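Extracellular ligand-binding receptor (Rhodopseudomonas palustris, PDB 3SG0) binds benzoyl-formic acid and probably serves as a periplasmic solute-binding protein of the leucine-binding protein family for the uptake of such aromatic acids. Local coordinates at residues A[47-52]-A[293-298]; A[226-231]-A[255-260]; A[274-279]-A[286-291]; A[343-348]-A[362-367]. All coordinates share one frame; numbering follows the deposited sequence. Where two conformers were deposited one is given.

Contact 1: residues A[47-52]-A[293-298]; sequences QSKTVA and DAYKAA
Y295 reaches from helix 283-298 to the end of helix 41-50 and brings its phenol up to K49 and T50. It gives up more surface here than any other residue of the two segments. Its CG stands anti to the backbone N (chi1 -177°), which carries the ring out across the gap between the helices. T50 meets the ring at its edge, close to the ring plane, with OG1 3.4 Å from CD1 of Y295. That hydroxyl is hydrogen-bonded to the backbone O of P46, one turn back in its own helix. K49 covers the far end of the phenol: its CB lies 3.3 Å from OH of Y295, and CD comes to 3.4 Å from the same OH. The rest of the extended lysine chain then leads away from the tyrosine. A turn further on, the methyls of A298 and A52 touch, CB to CB at 4.0 Å. No hydrogen bond joins the two segments directly; van der Waals contact holds them, with lysine carbons against the phenol, the threonine hydroxyl at the ring edge and methyl against methyl. The polar link is indirect: ND2 of N299, just past the second segment, bonds to the O atoms of both K49 and Y295.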
loop_
_atom_site.group_PDB
_atom_site.type_symbol
_atom_site.label_atom_id
_atom_site.label_comp_id
_atom_site.label_asym_id
_atom_site.label_seq_id
_atom_site.Cartn_x
_atom_site.Cartn_y
_atom_site.Cartn_z
ATOM N N GLN A 47 -0.923 3.173 -10.621
ATOM C CA GLN A 47 -2.030 2.229 -10.723
ATOM C C GLN A 47 -2.820 2.468 -12.009
ATOM O O GLN A 47 -3.136 1.530 -12.731
ATOM C CB GLN A 47 -2.887 2.302 -9.461
ATOM C CG GLN A 47 -2.094 1.784 -8.263
ATOM C CD GLN A 47 -2.571 2.277 -6.921
ATOM O OE1 GLN A 47 -3.569 2.998 -6.807
ATOM N NE2 GLN A 47 -1.845 1.894 -5.882
ATOM N N SER A 48 -3.093 3.726 -12.323
ATOM C CA SER A 48 -3.802 4.064 -13.552
ATOM C C SER A 48 -3.058 3.535 -14.775
ATOM O O SER A 48 -3.664 3.030 -15.722
ATOM C CB SER A 48 -3.958 5.578 -13.652
ATOM O OG SER A 48 -4.726 5.931 -14.787
ATOM N N LYS A 49 -1.731 3.648 -14.758
ATOM C CA LYS A 49 -0.908 3.204 -15.880
ATOM C C LYS A 49 -0.768 1.695 -15.969
ATOM O O LYS A 49 -0.435 1.152 -17.019
ATOM C CB LYS A 49 0.468 3.858 -15.824
ATOM C CG LYS A 49 0.430 5.358 -16.051
ATOM C CD LYS A 49 1.802 5.998 -15.915
ATOM C CE LYS A 49 1.698 7.518 -15.942
ATOM N NZ LYS A 49 3.002 8.155 -15.602
ATOM N N THR A 50 -1.044 1.015 -14.864
ATOM C CA THR A 50 -0.970 -0.439 -14.821
ATOM C C THR A 50 -2.195 -1.108 -15.451
ATOM O O THR A 50 -2.116 -2.248 -15.903
ATOM C CB THR A 50 -0.744 -0.910 -13.368
ATOM O OG1 THR A 50 0.541 -0.447 -12.936
ATOM C CG2 THR A 50 -0.803 -2.421 -13.230
ATOM N N VAL A 51 -3.319 -0.392 -15.508
ATOM C CA VAL A 51 -4.552 -0.982 -16.025
ATOM C C VAL A 51 -4.349 -1.615 -17.403
ATOM O O VAL A 51 -4.806 -2.732 -17.650
ATOM C CB VAL A 51 -5.699 0.053 -16.069
ATOM C CG1 VAL A 51 -6.952 -0.560 -16.690
ATOM C CG2 VAL A 51 -5.998 0.567 -14.669
ATOM N N ALA A 52 -3.641 -0.918 -18.289
ATOM C CA ALA A 52 -3.442 -1.394 -19.655
ATOM C C ALA A 52 -2.609 -2.670 -19.733
ATOM O O ALA A 52 -2.578 -3.332 -20.778
ATOM C CB ALA A 52 -2.810 -0.300 -20.503
ATOM N N ASP A 293 7.732 -6.362 -16.994
ATOM C CA ASP A 293 7.692 -6.617 -18.425
ATOM C C ASP A 293 6.345 -6.217 -19.011
ATOM O O ASP A 293 6.278 -5.584 -20.067
ATOM C CB ASP A 293 7.983 -8.091 -18.724
ATOM C CG ASP A 293 9.411 -8.491 -18.389
ATOM O OD1 ASP A 293 10.243 -7.595 -18.138
ATOM O OD2 ASP A 293 9.700 -9.708 -18.387
ATOM N N ALA A 294 5.268 -6.586 -18.332
ATOM C CA ALA A 294 3.937 -6.256 -18.823
ATOM C C ALA A 294 3.702 -4.752 -18.784
ATOM O O ALA A 294 3.144 -4.175 -19.717
ATOM C CB ALA A 294 2.878 -6.987 -18.024
ATOM N N TYR A 295 4.134 -4.107 -17.706
ATOM C CA TYR A 295 3.962 -2.670 -17.570
ATOM C C TYR A 295 4.730 -1.921 -18.654
ATOM O O TYR A 295 4.194 -1.012 -19.295
ATOM C CB TYR A 295 4.419 -2.214 -16.189
ATOM C CG TYR A 295 4.216 -0.746 -15.912
ATOM C CD1 TYR A 295 3.125 -0.304 -15.166
ATOM C CD2 TYR A 295 5.127 0.205 -16.376
ATOM C CE1 TYR A 295 2.949 1.036 -14.891
ATOM C CE2 TYR A 295 4.956 1.548 -16.104
ATOM C CZ TYR A 295 3.863 1.957 -15.362
ATOM O OH TYR A 295 3.667 3.282 -15.064
ATOM N N LYS A 296 5.991 -2.294 -18.858
ATOM C CA LYS A 296 6.799 -1.656 -19.893
ATOM C C LYS A 296 6.167 -1.817 -21.272
ATOM O O LYS A 296 6.143 -0.872 -22.063
ATOM C CB LYS A 296 8.232 -2.197 -19.880
ATOM C CG LYS A 296 9.065 -1.660 -18.725
ATOM C CD LYS A 296 10.510 -2.116 -18.808
ATOM C CE LYS A 296 11.355 -1.438 -17.742
ATOM N NZ LYS A 296 12.795 -1.791 -17.882
ATOM N N ALA A 297 5.635 -2.999 -21.554
ATOM C CA ALA A 297 5.038 -3.257 -22.859
ATOM C C ALA A 297 3.817 -2.375 -23.091
ATOM O O ALA A 297 3.504 -2.025 -24.235
ATOM C CB ALA A 297 4.676 -4.723 -23.001
ATOM N N ALA A 298 3.136 -2.008 -22.008
ATOM C CA ALA A 298 1.922 -1.202 -22.107
ATOM C C ALA A 298 2.189 0.295 -21.993
ATOM O O ALA A 298 1.311 1.113 -22.280
ATOM C CB ALA A 298 0.922 -1.637 -21.039
#

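Contact 2: residues A[226-231]-A[255-260]; sequences PAVLPQ and IKLGGK
V228 points its side chain across to L257 and G258 at the end of helix 252-258. Starting from the valine backbone, CB already lies 4.0 Å from CD2 of L257, and from there the two methyls part company. CG1, placed opposite the backbone N by a chi1 of 172°, runs to the main chain of the other helix and rests 3.8 Å from CA of G258. CG2 turns to the leucine, where CD2 of L257 is 3.8 Å away and CB and CG stand only slightly further off; the amide N of G258 is 4.0 Å from the same CG2. The branched valine thus sits astride the step from L257 to G258, CG2 mainly on the leucine and CG1 on the glycine backbone. The helices come close here: the CA atoms of V228 and G258 are 5.6 Å apart. F254, a turn earlier on helix 252-258, also packs on V228. G259, the first residue past the helix, turns away with a positive phi of 57°. This is close apolar packing between the beginning of helix 228-236 and the end of helix 252-258, helices that follow strands 217-221 and 242-244 of the parallel sheet in the alternating alpha/beta fold of periplasmic binding proteins.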
loop_
_atom_site.group_PDB
_atom_site.type_symbol
_atom_site.label_atom_id
_atom_site.label_comp_id
_atom_site.label_asym_id
_atom_site.label_seq_id
_atom_site.Cartn_x
_atom_site.Cartn_y
_atom_site.Cartn_z
ATOM N N PRO A 226 4.074 13.998 -0.632
ATOM C CA PRO A 226 4.023 14.777 0.617
ATOM C C PRO A 226 5.027 14.328 1.681
ATOM O O PRO A 226 5.262 15.071 2.627
ATOM C CB PRO A 226 2.594 14.536 1.116
ATOM C CG PRO A 226 1.808 14.356 -0.137
ATOM C CD PRO A 226 2.728 13.545 -1.034
ATOM N N ALA A 227 5.586 13.126 1.565
ATOM C CA ALA A 227 6.548 12.634 2.557
ATOM C C ALA A 227 7.892 13.347 2.489
ATOM O O ALA A 227 8.687 13.274 3.430
ATOM C CB ALA A 227 6.744 11.135 2.398
ATOM N N VAL A 228 8.172 14.012 1.376
ATOM C CA VAL A 228 9.446 14.721 1.241
ATOM C C VAL A 228 9.525 15.926 2.176
ATOM O O VAL A 228 10.556 16.175 2.803
ATOM C CB VAL A 228 9.708 15.155 -0.214
ATOM C CG1 VAL A 228 10.933 16.052 -0.301
ATOM C CG2 VAL A 228 9.874 13.924 -1.105
ATOM N N LEU A 229 8.429 16.671 2.273
ATOM C CA LEU A 229 8.399 17.927 3.018
ATOM C C LEU A 229 8.964 17.842 4.444
ATOM O O LEU A 229 9.868 18.595 4.795
ATOM C CB LEU A 229 6.978 18.493 3.024
ATOM C CG LEU A 229 6.723 19.728 3.884
ATOM C CD1 LEU A 229 7.591 20.889 3.430
ATOM C CD2 LEU A 229 5.251 20.106 3.848
ATOM N N PRO A 230 8.442 16.938 5.283
ATOM C CA PRO A 230 8.999 16.903 6.644
ATOM C C PRO A 230 10.477 16.520 6.697
ATOM O O PRO A 230 11.195 17.009 7.565
ATOM C CB PRO A 230 8.136 15.856 7.364
ATOM C CG PRO A 230 7.479 15.068 6.254
ATOM C CD PRO A 230 7.287 16.035 5.131
ATOM N N GLN A 231 10.928 15.654 5.792
ATOM C CA GLN A 231 12.327 15.252 5.805
ATOM C C GLN A 231 13.235 16.412 5.383
ATOM O O GLN A 231 14.247 16.680 6.030
ATOM C CB GLN A 231 12.552 14.007 4.936
ATOM C CG GLN A 231 13.998 13.540 4.950
ATOM C CD GLN A 231 14.152 12.035 4.933
ATOM O OE1 GLN A 231 13.187 11.287 4.777
ATOM N NE2 GLN A 231 15.386 11.584 5.111
ATOM N N ILE A 255 12.555 9.659 -4.205
ATOM C CA ILE A 255 14.005 9.807 -4.289
ATOM C C ILE A 255 14.362 11.027 -5.120
ATOM O O ILE A 255 15.221 11.827 -4.733
ATOM C CB ILE A 255 14.679 8.548 -4.886
ATOM C CG1 ILE A 255 14.494 7.352 -3.944
ATOM C CG2 ILE A 255 16.167 8.804 -5.168
ATOM C CD1 ILE A 255 15.074 6.050 -4.470
ATOM N N LYS A 256 13.699 11.188 -6.258
ATOM C CA LYS A 256 14.005 12.289 -7.166
ATOM C C LYS A 256 13.697 13.645 -6.533
ATOM O O LYS A 256 14.510 14.572 -6.592
ATOM C CB LYS A 256 13.224 12.123 -8.469
ATOM C CG LYS A 256 13.487 13.203 -9.508
ATOM C CD LYS A 256 12.690 12.925 -10.774
ATOM C CE LYS A 256 12.754 14.086 -11.751
ATOM N NZ LYS A 256 11.832 13.878 -12.902
ATOM N N LEU A 257 12.523 13.760 -5.929
ATOM C CA LEU A 257 12.113 15.015 -5.311
ATOM C C LEU A 257 12.933 15.306 -4.059
ATOM O O LEU A 257 13.301 16.454 -3.794
ATOM C CB LEU A 257 10.623 14.970 -4.972
ATOM C CG LEU A 257 10.005 16.274 -4.467
ATOM C CD1 LEU A 257 10.045 17.343 -5.558
ATOM C CD2 LEU A 257 8.578 16.040 -3.990
ATOM N N GLY A 258 13.238 14.265 -3.293
ATOM C CA GLY A 258 13.924 14.436 -2.026
ATOM C C GLY A 258 15.414 14.687 -2.148
ATOM O O GLY A 258 15.997 15.366 -1.305
ATOM N N GLY A 259 16.041 14.132 -3.180
ATOM C CA GLY A 259 17.454 14.369 -3.414
ATOM C C GLY A 259 18.335 13.987 -2.238
ATOM O O GLY A 259 18.095 12.981 -1.566
ATOM N N LYS A 260 19.353 14.802 -1.975
ATOM C CA LYS A 260 20.314 14.496 -0.922
ATOM C C LYS A 260 19.666 14.445 0.460
ATOM O O LYS A 260 20.149 13.750 1.351
ATOM C CB LYS A 260 21.473 15.499 -0.936
ATOM C CG LYS A 260 21.156 16.846 -0.304
ATOM C CD LYS A 260 22.287 17.839 -0.541
ATOM C CE LYS A 260 22.148 19.075 0.334
ATOM N NZ LYS A 260 22.479 18.789 1.758
#

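Contact 3: residues A[274-279]-A[286-291]; sequences GAEDMP and KVKARF
K288 and E276 meet at about a right angle, the lysine stretching out from helix 283-298 and the glutamate folding back from the short 3-10 turn at 275-276. From a chi1 of -179° onward the lysine stays extended through every torsion, which takes the ammonium to the other segment. The glutamate does the reverse: a bend at chi2 (70°) curls its carboxylate round to meet the incoming nitrogen. NZ of K288 donates to OE2 of E276 over 2.8 Å in a salt bridge, using the syn lone pair of that oxygen, the one on the side of OE1. OE1 of E276 is the more distant oxygen, 3.4 Å from the same NZ, and the grip on the ammonium is accordingly lopsided. Further down the lysine, CD of K288 packs on CB of A275 at 3.8 Å, below the charged end.

F272, just ahead of the loop, gives the ammonium two more partners: its backbone O accepts a hydrogen bond from NZ, and its ring makes a cation-pi contact with the lysine. The loop has a second tether in D277, whose carboxylate bonds to R383 and to the backbone N of L384. Within the turn, D277 N bonds to O of G274 and M278 N, of a selenomethionine, to O of A275. The arrangement is a short-range salt bridge, backed by a cation-pi contact, that ties helix 283-298 to the loop leading into it from helix 271-274; the same stretch of helix carries R290, a residue that binds 3-hydroxypyruvate in another crystal of this protein.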
loop_
_atom_site.group_PDB
_atom_site.type_symbol
_atom_site.label_atom_id
_atom_site.label_comp_id
_atom_site.label_asym_id
_atom_site.label_seq_id
_atom_site.Cartn_x
_atom_site.Cartn_y
_atom_site.Cartn_z
ATOM N N GLY A 274 13.352 -4.449 -2.395
ATOM C CA GLY A 274 14.662 -5.029 -2.180
ATOM C C GLY A 274 15.039 -6.098 -3.187
ATOM O O GLY A 274 16.058 -6.767 -3.027
ATOM N N ALA A 275 14.238 -6.257 -4.234
ATOM C CA ALA A 275 14.368 -7.418 -5.107
ATOM C C ALA A 275 15.716 -7.489 -5.805
ATOM O O ALA A 275 16.240 -8.578 -6.031
ATOM C CB ALA A 275 13.249 -7.432 -6.132
ATOM N N GLU A 276 16.277 -6.338 -6.162
ATOM C CA GLU A 276 17.551 -6.328 -6.882
ATOM C C GLU A 276 18.701 -6.844 -6.027
ATOM O O GLU A 276 19.761 -7.191 -6.553
ATOM C CB GLU A 276 17.876 -4.931 -7.408
ATOM C CG GLU A 276 16.987 -4.476 -8.552
ATOM C CD GLU A 276 15.557 -4.201 -8.110
ATOM O OE1 GLU A 276 15.358 -3.414 -7.157
ATOM O OE2 GLU A 276 14.621 -4.782 -8.709
ATOM N N ASP A 277 18.500 -6.896 -4.714
ATOM C CA ASP A 277 19.528 -7.383 -3.800
ATOM C C ASP A 277 19.255 -8.796 -3.300
ATOM O O ASP A 277 19.904 -9.268 -2.362
ATOM C CB ASP A 277 19.692 -6.408 -2.633
ATOM C CG ASP A 277 20.188 -5.058 -3.087
ATOM O OD1 ASP A 277 21.152 -5.035 -3.885
ATOM O OD2 ASP A 277 19.606 -4.029 -2.675
HETATM N N MSE A 278 18.318 -9.484 -3.945
HETATM C CA MSE A 278 18.005 -10.861 -3.599
HETATM C C MSE A 278 18.627 -11.791 -4.639
HETATM O O MSE A 278 19.048 -11.337 -5.702
HETATM C CB MSE A 278 16.496 -11.051 -3.544
HETATM C CG MSE A 278 15.828 -10.200 -2.482
HETATM SE SE MSE A 278 13.916 -10.432 -2.436
HETATM C CE MSE A 278 13.525 -9.107 -1.069
ATOM N N PRO A 279 18.698 -13.098 -4.343
ATOM C CA PRO A 279 19.288 -14.029 -5.317
ATOM C C PRO A 279 18.563 -13.992 -6.660
ATOM O O PRO A 279 17.349 -13.800 -6.691
ATOM C CB PRO A 279 19.106 -15.397 -4.648
ATOM C CG PRO A 279 19.057 -15.089 -3.181
ATOM C CD PRO A 279 18.341 -13.768 -3.079
ATOM N N LYS A 286 11.206 -13.064 -9.850
ATOM C CA LYS A 286 10.400 -13.590 -10.942
ATOM C C LYS A 286 9.053 -12.878 -11.033
ATOM O O LYS A 286 8.624 -12.467 -12.116
ATOM C CB LYS A 286 10.186 -15.093 -10.768
ATOM C CG LYS A 286 9.297 -15.727 -11.827
ATOM C CD LYS A 286 9.072 -17.205 -11.530
ATOM C CE LYS A 286 7.924 -17.779 -12.349
ATOM N NZ LYS A 286 8.390 -18.559 -13.529
ATOM N N VAL A 287 8.379 -12.728 -9.899
ATOM C CA VAL A 287 7.068 -12.094 -9.922
ATOM C C VAL A 287 7.180 -10.605 -10.221
ATOM O O VAL A 287 6.246 -10.009 -10.763
ATOM C CB VAL A 287 6.243 -12.376 -8.641
ATOM C CG1 VAL A 287 6.079 -13.875 -8.445
ATOM C CG2 VAL A 287 6.872 -11.729 -7.413
ATOM N N LYS A 288 8.318 -10.005 -9.890
ATOM C CA LYS A 288 8.552 -8.612 -10.243
ATOM C C LYS A 288 8.759 -8.465 -11.745
ATOM O O LYS A 288 8.218 -7.543 -12.360
ATOM C CB LYS A 288 9.737 -8.035 -9.465
ATOM C CG LYS A 288 10.018 -6.574 -9.784
ATOM C CD LYS A 288 11.029 -5.956 -8.817
ATOM C CE LYS A 288 11.217 -4.477 -9.100
ATOM N NZ LYS A 288 12.100 -3.834 -8.095
ATOM N N ALA A 289 9.523 -9.375 -12.340
ATOM C CA ALA A 289 9.786 -9.306 -13.772
ATOM C C ALA A 289 8.498 -9.432 -14.575
ATOM O O ALA A 289 8.339 -8.760 -15.590
ATOM C CB ALA A 289 10.794 -10.370 -14.184
ATOM N N ARG A 290 7.578 -10.286 -14.143
ATOM C CA ARG A 290 6.303 -10.443 -14.840
ATOM C C ARG A 290 5.557 -9.114 -14.902
ATOM O O ARG A 290 5.025 -8.724 -15.946
ATOM C CB ARG A 290 5.426 -11.493 -14.152
ATOM C CG ARG A 290 5.883 -12.925 -14.344
ATOM C CD ARG A 290 4.824 -13.903 -13.854
ATOM N NE ARG A 290 3.548 -13.717 -14.542
ATOM C CZ ARG A 290 2.461 -13.195 -13.982
ATOM N NH1 ARG A 290 2.482 -12.810 -12.714
ATOM N NH2 ARG A 290 1.347 -13.066 -14.690
ATOM N N PHE A 291 5.509 -8.415 -13.772
ATOM C CA PHE A 291 4.858 -7.115 -13.704
ATOM C C PHE A 291 5.594 -6.075 -14.533
ATOM O O PHE A 291 4.990 -5.378 -15.352
ATOM C CB PHE A 291 4.775 -6.659 -12.248
ATOM C CG PHE A 291 4.460 -5.197 -12.074
ATOM C CD1 PHE A 291 3.262 -4.662 -12.524
ATOM C CD2 PHE A 291 5.357 -4.360 -11.426
ATOM C CE1 PHE A 291 2.973 -3.320 -12.334
ATOM C CE2 PHE A 291 5.071 -3.029 -11.229
ATOM C CZ PHE A 291 3.878 -2.501 -11.685
#

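Contact 4: residues A[343-348]-A[362-367]; sequences QIEKSK and DNHNGY
H364 donates from NE2 to OE1 of E345 over 2.7 Å, a histidine-carboxylate hydrogen bond with an N-H...O angle of 156°. The oxygen sits at the edge of the imidazole, almost exactly in the ring plane, and receives the proton on its anti lone pair, the one away from OE2. Carboxylate and ring are not coplanar, however: their planes stand 49° apart. The glutamate gets there by an extended chain whose first torsion (chi1 -166°) turns CG away from the backbone N.

Around this pair, the other ring nitrogen, ND1 of H364, bonds to the backbone O of V136, so that both nitrogens are engaged and the rotation of the ring is fixed; Y137 stacks on the imidazole. OE1 of E345 also takes a salt bridge from R341, a turn back along the chain. Behind the glutamate, a type I turn from I344 to S347 closes with S347 N on O of I344 at 3.0 Å. Behind the histidine, OD1 of N363 accepts from N of N365, an Asx turn, and also from N of G366, which makes the wider Asx motif; both donors come from the same face of the amide plane.

With one nitrogen giving to a carboxylate and the other bonded to a carbonyl oxygen, both ring nitrogens appear to act as donors. The imidazole may therefore well be protonated, its positive charge offset by E345, which R341 in turn would help keep ionised.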
loop_
_atom_site.group_PDB
_atom_site.type_symbol
_atom_site.label_atom_id
_atom_site.label_comp_id
_atom_site.label_asym_id
_atom_site.label_seq_id
_atom_site.Cartn_x
_atom_site.Cartn_y
_atom_site.Cartn_z
ATOM N N GLN A 343 -13.092 -18.058 -2.893
ATOM C CA GLN A 343 -11.865 -18.636 -3.412
ATOM C C GLN A 343 -10.611 -17.874 -2.980
ATOM O O GLN A 343 -9.586 -18.487 -2.675
ATOM C CB GLN A 343 -11.934 -18.731 -4.935
ATOM C CG GLN A 343 -12.947 -19.744 -5.446
ATOM C CD GLN A 343 -12.696 -21.139 -4.899
ATOM O OE1 GLN A 343 -11.594 -21.675 -5.024
ATOM N NE2 GLN A 343 -13.712 -21.726 -4.269
ATOM N N ILE A 344 -10.662 -16.542 -2.949
ATOM C CA ILE A 344 -9.462 -15.787 -2.585
ATOM C C ILE A 344 -9.050 -16.119 -1.151
ATOM O O ILE A 344 -7.870 -16.191 -0.828
ATOM C CB ILE A 344 -9.650 -14.281 -2.795
ATOM C CG1 ILE A 344 -9.862 -14.000 -4.287
ATOM C CG2 ILE A 344 -8.444 -13.524 -2.259
ATOM C CD1 ILE A 344 -10.163 -12.549 -4.611
ATOM N N GLU A 345 -10.046 -16.364 -0.306
ATOM C CA GLU A 345 -9.851 -16.705 1.092
ATOM C C GLU A 345 -9.043 -17.985 1.282
ATOM O O GLU A 345 -8.510 -18.217 2.366
ATOM C CB GLU A 345 -11.237 -16.862 1.726
ATOM C CG GLU A 345 -11.294 -16.904 3.222
ATOM C CD GLU A 345 -12.695 -16.597 3.700
ATOM O OE1 GLU A 345 -12.892 -15.484 4.213
ATOM O OE2 GLU A 345 -13.602 -17.455 3.548
ATOM N N LYS A 346 -8.966 -18.797 0.230
ATOM C CA LYS A 346 -8.272 -20.087 0.262
ATOM C C LYS A 346 -6.863 -20.014 -0.319
ATOM O O LYS A 346 -6.152 -21.021 -0.348
ATOM C CB LYS A 346 -9.062 -21.129 -0.526
ATOM C CG LYS A 346 -10.474 -21.354 -0.033
ATOM C CD LYS A 346 -11.213 -22.303 -0.966
ATOM C CE LYS A 346 -12.690 -22.365 -0.645
ATOM N NZ LYS A 346 -13.396 -23.276 -1.590
ATOM N N SER A 347 -6.459 -18.842 -0.796
ATOM C CA SER A 347 -5.146 -18.688 -1.426
ATOM C C SER A 347 -4.019 -18.947 -0.432
ATOM O O SER A 347 -4.008 -18.381 0.654
ATOM C CB SER A 347 -5.027 -17.288 -2.029
ATOM O OG SER A 347 -3.783 -17.116 -2.689
ATOM N N LYS A 348 -3.063 -19.793 -0.816
ATOM C CA LYS A 348 -1.981 -20.212 0.076
ATOM C C LYS A 348 -0.624 -20.190 -0.610
ATOM O O LYS A 348 -0.525 -20.402 -1.821
ATOM C CB LYS A 348 -2.221 -21.641 0.595
ATOM C CG LYS A 348 -3.553 -21.886 1.284
ATOM C CD LYS A 348 -3.662 -21.152 2.610
ATOM C CE LYS A 348 -4.919 -21.577 3.361
ATOM N NZ LYS A 348 -5.031 -20.908 4.686
ATOM N N ASP A 362 -9.842 -15.455 8.710
ATOM C CA ASP A 362 -9.670 -14.328 9.615
ATOM C C ASP A 362 -8.601 -13.329 9.181
ATOM O O ASP A 362 -8.591 -12.182 9.641
ATOM C CB ASP A 362 -9.407 -14.820 11.035
ATOM C CG ASP A 362 -10.630 -15.465 11.646
ATOM O OD1 ASP A 362 -11.715 -14.845 11.570
ATOM O OD2 ASP A 362 -10.517 -16.596 12.163
ATOM N N ASN A 363 -7.726 -13.755 8.278
ATOM C CA ASN A 363 -6.644 -12.910 7.795
ATOM C C ASN A 363 -6.757 -12.696 6.293
ATOM O O ASN A 363 -6.369 -13.551 5.499
ATOM C CB ASN A 363 -5.284 -13.507 8.155
ATOM C CG ASN A 363 -4.155 -12.554 7.847
ATOM O OD1 ASN A 363 -4.358 -11.531 7.188
ATOM N ND2 ASN A 363 -2.949 -12.888 8.300
ATOM N N HIS A 364 -7.314 -11.547 5.918
ATOM C CA HIS A 364 -7.494 -11.200 4.516
ATOM C C HIS A 364 -6.366 -10.304 3.991
ATOM O O HIS A 364 -6.486 -9.696 2.924
ATOM C CB HIS A 364 -8.853 -10.552 4.304
ATOM C CG HIS A 364 -9.984 -11.527 4.226
ATOM N ND1 HIS A 364 -11.212 -11.175 3.711
ATOM C CD2 HIS A 364 -10.079 -12.836 4.568
ATOM C CE1 HIS A 364 -12.015 -12.226 3.732
ATOM N NE2 HIS A 364 -11.355 -13.245 4.254
ATOM N N ASN A 365 -5.276 -10.247 4.753
ATOM C CA ASN A 365 -4.035 -9.586 4.340
ATOM C C ASN A 365 -3.035 -10.651 3.882
ATOM O O ASN A 365 -2.631 -10.677 2.717
ATOM C CB ASN A 365 -3.497 -8.766 5.516
ATOM C CG ASN A 365 -2.274 -7.931 5.172
ATOM O OD1 ASN A 365 -1.346 -7.833 5.984
ATOM N ND2 ASN A 365 -2.280 -7.286 4.009
ATOM N N GLY A 366 -2.657 -11.536 4.802
ATOM C CA GLY A 366 -1.951 -12.746 4.423
ATOM C C GLY A 366 -0.479 -12.819 4.781
ATOM O O GLY A 366 0.183 -13.785 4.392
ATOM N N TYR A 367 0.035 -11.844 5.519
ATOM C CA TYR A 367 1.476 -11.740 5.750
ATOM C C TYR A 367 1.841 -11.807 7.216
ATOM O O TYR A 367 1.024 -11.536 8.093
ATOM C CB TYR A 367 2.011 -10.413 5.199
ATOM C CG TYR A 367 1.632 -10.159 3.771
ATOM C CD1 TYR A 367 2.319 -10.771 2.729
ATOM C CD2 TYR A 367 0.566 -9.328 3.460
ATOM C CE1 TYR A 367 1.967 -10.548 1.420
ATOM C CE2 TYR A 367 0.208 -9.089 2.160
ATOM C CZ TYR A 367 0.907 -9.704 1.142
ATOM O OH TYR A 367 0.549 -9.489 -0.163
#

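In the fold
Contacts 1 and 3 share helix 283-298 and touch directly, CE1 of F291 lying 3.8 Å from OG1 of T50, although their centres are about 17 Å apart. Contact 3's own helix segment carries R290, which with T316 and E319 binds 3-hydroxypyruvate in another crystal of this protein. Contacts 2 and 4 are the distant pair, with centres about 35 Å apart on opposite sides of the chain's centre. The bound benzoyl-formic acid is about 13 Å from the side chain of T50 in contact 1 and equally about 13 Å from that of V228 in contact 2. Along the chain, contacts 2 and 3 are both nested inside the loop closed by contact 1, and contact 4 follows it.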